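Local coordinates for protein aminoglycoside phosphotransferase (Streptomyces rimosus, PDB 6FUC) that probably phosphorylates the 3''-hydroxyl of streptomycin with ATP as phosphate donor, a reaction that confers resistance to the antibiotic, at residues E108-A113 with E245-R250; A216-D221 with A249-A254. All coordinates share one frame; numbering follows the deposited sequence.

In the fold
Followed from the N terminus, the chain first builds the strand-rich lobe of a protein-kinase-like fold and then enters helix 100-117, which supplies the first half of interaction 1. Further on, past three more helices and several short strands, strand 214-216 and the start of helix 219-233 open interaction 2. Both contacts close on the same late piece of chain, the end of helix 243-251 and the turn after it, sharing Ala249 and Arg250. The smaller loop of interaction 2, 27 residues and mostly helical, begins inside the 131-residue loop of interaction 1 and ends just past it. Together they tie helix 243-251 to helix 100-117, and the turn after helix 243-251 to the start of helix 219-233; the contact centres lie about 9 Å apart.

Interaction 1: E108-A113 with E245-R250; sequences EPIADA and EEFAAR
Ala111 and Phe247 mark the closest backbone approach of two helical segments whose axes pass 9.1 Å apart, crossing at -43° with the two segments running in broadly the same N-to-C direction. The contact is a helix-helix packing in the helical lobe of the kinase-like fold, bordered by a salt-bridge network of Glu108, Asp112 and Arg250, and it illustrates how one interface can be apolar in its buried part and ionic toward solvent. In the buried half, one face of the Phe247 ring lies against Ala111: the methyl CB stands over it in a CH-pi contact, 3.7 Å from the centroid, while Ile110 CG2 meets the ring edge in plane. With CG anti to the backbone N (chi1 -172°), the ring is carried across to helix 100-117; Trp107 and Phe226 add edge-to-face neighbours. In the outer half, Arg250 lays its CG against Ala111 CB at 3.7 Å, and a bend at chi2 (71°) turns the guanidinium to Asp112. The grip is side-on and bidentate: NE donates to OD1 at 2.8 Å and NH2 to OD2 at 2.9 Å, with the two flat groups nearly coplanar. The Glu108 carboxylate stacks over a guanidinium face instead, its OE1 a long 3.9 Å from NH1, a matter of charge alone. Asp112 OD1 also takes a second donor, a water that bridges at 2.8 Å to the Arg250 backbone O.

Interaction 2: A216-D221 with A249-A254; sequences ADPYAD and ARYGIA
Pro218 and Tyr219, where the chain turns into helix 219-233, face the turn that follows helix 243-251, where Gly252 leaves helical geometry with a positive phi. This is a junction between a helix start and a helix exit in the helical lobe. Its tight part gathers around Ile253, whose CD1 meets Tyr219 CE2 at 3.8 Å and Pro218 CG at 4.0 Å. With CG1 opposite the backbone N (chi1 -165°) and the chain extended, CD1 reaches both residues. Beside it, Pro218 CB touches Tyr251 OH, a hydroxyl that hydrogen-bonds to His118 ND1. Equally close is the bond from Tyr219 OH to Ala254 O at 2.6 Å, with a C=O...O angle of 128° and the donor tilted from the carbonyl plane; the hydroxyl also has a weak bond with Asp256 N. Only the solvent-exposed Ala254 methyl is loose, making no contact with 216-221. At the backbone of the same tyrosine, Tyr219 N donates to Asp217 OD1, a capping bond, while Asp217 OD2 pairs with Arg259. Tyr219 is therefore held at both its backbone and its phenol, which probably helps to hold the helix start in place against the chain leading to helix 257-266.

Interaction 1: E108-A113 with E245-R250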
# COMPACT_ATOMS: atom_id res chain seq x y z
N GLU A 108 8.89 10.31 -13.38
CA GLU A 108 9.06 9.30 -14.47
C GLU A 108 9.70 7.99 -13.97
O GLU A 108 9.25 6.90 -14.36
CB GLU A 108 9.78 9.85 -15.72
CG GLU A 108 8.97 10.89 -16.42
CD GLU A 108 9.69 11.51 -17.60
OE1 GLU A 108 10.93 11.39 -17.72
OE2 GLU A 108 8.96 12.10 -18.42
N PRO A 109 10.69 8.07 -13.06
CA PRO A 109 11.20 6.84 -12.47
C PRO A 109 10.10 6.00 -11.75
O PRO A 109 10.12 4.76 -11.86
CB PRO A 109 12.27 7.31 -11.50
CG PRO A 109 12.83 8.50 -12.20
CD PRO A 109 11.65 9.16 -12.89
N ILE A 110 9.17 6.67 -11.09
CA ILE A 110 8.08 5.97 -10.45
C ILE A 110 7.20 5.32 -11.50
O ILE A 110 6.80 4.14 -11.38
CB ILE A 110 7.30 6.92 -9.49
CG1 ILE A 110 8.11 7.29 -8.28
CG2 ILE A 110 5.99 6.24 -9.10
CD1 ILE A 110 7.57 8.45 -7.51
N ALA A 111 6.85 6.05 -12.58
CA ALA A 111 6.05 5.49 -13.62
C ALA A 111 6.71 4.24 -14.14
O ALA A 111 6.03 3.20 -14.39
CB ALA A 111 5.81 6.51 -14.73
N ASP A 112 8.00 4.30 -14.36
CA ASP A 112 8.69 3.15 -14.93
C ASP A 112 8.71 1.94 -13.95
O ASP A 112 8.54 0.80 -14.37
CB ASP A 112 10.16 3.49 -15.30
CG ASP A 112 10.31 4.52 -16.38
OD1 ASP A 112 9.36 4.79 -17.14
OD2 ASP A 112 11.45 5.05 -16.51
N ALA A 113 8.95 2.21 -12.69
CA ALA A 113 9.03 1.13 -11.70
C ALA A 113 7.63 0.47 -11.48
O ALA A 113 7.54 -0.74 -11.31
CB ALA A 113 9.56 1.64 -10.37
N GLU A 245 -1.49 13.39 -16.44
CA GLU A 245 -1.38 13.12 -17.88
C GLU A 245 0.02 12.72 -18.26
O GLU A 245 0.23 11.81 -19.03
CB GLU A 245 -1.81 14.35 -18.75
N GLU A 246 1.00 13.38 -17.70
CA GLU A 246 2.39 13.02 -18.07
C GLU A 246 2.79 11.65 -17.47
O GLU A 246 3.46 10.86 -18.17
CB GLU A 246 3.35 14.06 -17.60
CG GLU A 246 3.12 15.41 -18.24
CD GLU A 246 4.31 16.30 -18.29
OE1 GLU A 246 5.41 15.92 -17.80
OE2 GLU A 246 4.13 17.40 -18.86
N PHE A 247 2.34 11.35 -16.24
CA PHE A 247 2.59 10.00 -15.67
C PHE A 247 1.97 8.96 -16.61
O PHE A 247 2.58 7.97 -16.95
CB PHE A 247 1.99 9.92 -14.30
CG PHE A 247 2.35 8.67 -13.57
CD1 PHE A 247 1.73 7.49 -13.88
CD2 PHE A 247 3.36 8.67 -12.62
CE1 PHE A 247 2.09 6.32 -13.12
CE2 PHE A 247 3.71 7.55 -11.94
CZ PHE A 247 3.09 6.37 -12.20
N ALA A 248 0.72 9.19 -17.00
CA ALA A 248 0.01 8.22 -17.81
C ALA A 248 0.67 7.97 -19.16
O ALA A 248 0.72 6.84 -19.67
CB ALA A 248 -1.46 8.62 -17.99
N ALA A 249 1.16 9.03 -19.74
CA ALA A 249 1.88 8.94 -21.00
C ALA A 249 3.17 8.11 -20.81
O ALA A 249 3.54 7.32 -21.66
CB ALA A 249 2.19 10.31 -21.59
N ARG A 250 3.88 8.35 -19.72
CA ARG A 250 5.11 7.61 -19.49
C ARG A 250 4.85 6.10 -19.14
O ARG A 250 5.55 5.22 -19.62
CB ARG A 250 5.89 8.26 -18.31
CG ARG A 250 7.22 7.60 -17.98
CD ARG A 250 8.26 7.87 -19.02
NE ARG A 250 9.48 7.17 -18.69
CZ ARG A 250 10.64 7.45 -19.25
NH1 ARG A 250 10.72 8.34 -20.21
NH2 ARG A 250 11.68 6.73 -18.90
O HOH W 1 7.06 3.54 -18.00

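Interaction 2: A216-D221 with A249-A254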
# COMPACT_ATOMS: atom_id res chain seq x y z
N ALA A 216 -5.37 -6.88 -9.61
CA ALA A 216 -6.42 -5.91 -9.53
C ALA A 216 -6.35 -5.02 -10.77
O ALA A 216 -5.40 -5.08 -11.56
CB ALA A 216 -6.35 -5.07 -8.25
N ASP A 217 -7.34 -4.15 -10.93
CA ASP A 217 -7.29 -3.12 -11.94
C ASP A 217 -6.09 -2.18 -11.63
O ASP A 217 -5.91 -1.83 -10.46
CB ASP A 217 -8.62 -2.35 -11.88
CG ASP A 217 -8.81 -1.31 -12.93
OD1 ASP A 217 -7.94 -0.43 -13.13
OD2 ASP A 217 -9.85 -1.34 -13.57
N PRO A 218 -5.32 -1.76 -12.64
CA PRO A 218 -4.20 -0.84 -12.31
C PRO A 218 -4.60 0.42 -11.57
O PRO A 218 -3.78 0.99 -10.87
CB PRO A 218 -3.62 -0.53 -13.67
CG PRO A 218 -4.68 -0.85 -14.67
CD PRO A 218 -5.41 -2.05 -14.07
N TYR A 219 -5.83 0.90 -11.79
CA TYR A 219 -6.28 2.09 -11.02
C TYR A 219 -6.41 1.89 -9.53
O TYR A 219 -6.44 2.86 -8.80
CB TYR A 219 -7.57 2.67 -11.65
CG TYR A 219 -7.28 3.47 -12.86
CD1 TYR A 219 -6.72 4.72 -12.74
CD2 TYR A 219 -7.44 2.99 -14.13
CE1 TYR A 219 -6.38 5.47 -13.84
CE2 TYR A 219 -7.12 3.75 -15.28
CZ TYR A 219 -6.53 4.97 -15.11
OH TYR A 219 -6.16 5.73 -16.19
N ALA A 220 -6.45 0.63 -9.05
CA ALA A 220 -6.40 0.41 -7.62
C ALA A 220 -5.12 1.00 -7.06
O ALA A 220 -5.10 1.44 -5.89
CB ALA A 220 -6.51 -1.08 -7.29
N ASP A 221 -4.04 0.94 -7.81
CA ASP A 221 -2.77 1.56 -7.49
C ASP A 221 -2.71 3.00 -7.93
O ASP A 221 -2.34 3.89 -7.13
CB ASP A 221 -1.61 0.77 -8.15
CG ASP A 221 -1.08 -0.43 -7.41
OD1 ASP A 221 -1.57 -0.76 -6.33
OD2 ASP A 221 -0.15 -1.05 -7.98
N ALA A 249 1.16 9.03 -19.74
CA ALA A 249 1.88 8.94 -21.00
C ALA A 249 3.17 8.11 -20.81
O ALA A 249 3.54 7.32 -21.66
CB ALA A 249 2.19 10.31 -21.59
N ARG A 250 3.88 8.35 -19.72
CA ARG A 250 5.11 7.61 -19.49
C ARG A 250 4.85 6.10 -19.14
O ARG A 250 5.55 5.22 -19.62
CB ARG A 250 5.89 8.26 -18.31
CG ARG A 250 7.22 7.60 -17.98
CD ARG A 250 8.26 7.87 -19.02
NE ARG A 250 9.48 7.17 -18.69
CZ ARG A 250 10.64 7.45 -19.25
NH1 ARG A 250 10.72 8.34 -20.21
NH2 ARG A 250 11.68 6.73 -18.90
N TYR A 251 3.90 5.86 -18.29
CA TYR A 251 3.50 4.51 -17.88
C TYR A 251 2.84 3.76 -19.07
O TYR A 251 3.07 2.57 -19.21
CB TYR A 251 2.53 4.63 -16.71
CG TYR A 251 1.80 3.37 -16.33
CD1 TYR A 251 0.64 2.97 -16.98
CD2 TYR A 251 2.27 2.55 -15.31
CE1 TYR A 251 -0.07 1.85 -16.56
CE2 TYR A 251 1.55 1.43 -14.90
CZ TYR A 251 0.42 1.07 -15.56
OH TYR A 251 -0.35 -0.02 -15.20
N GLY A 252 2.04 4.42 -19.86
CA GLY A 252 1.32 3.85 -21.03
C GLY A 252 -0.12 3.41 -20.72
O GLY A 252 -0.47 2.22 -20.87
N ILE A 253 -0.96 4.35 -20.30
CA ILE A 253 -2.37 4.08 -20.08
C ILE A 253 -3.13 5.36 -20.42
O ILE A 253 -2.61 6.46 -20.28
CB ILE A 253 -2.60 3.59 -18.64
CG1 ILE A 253 -3.96 2.94 -18.41
CG2 ILE A 253 -2.44 4.77 -17.64
CD1 ILE A 253 -4.10 2.28 -17.06
N ALA A 254 -4.37 5.19 -20.84
CA ALA A 254 -5.32 6.28 -21.04
C ALA A 254 -5.89 6.57 -19.67
O ALA A 254 -6.20 5.63 -18.82
CB ALA A 254 -6.43 5.87 -21.96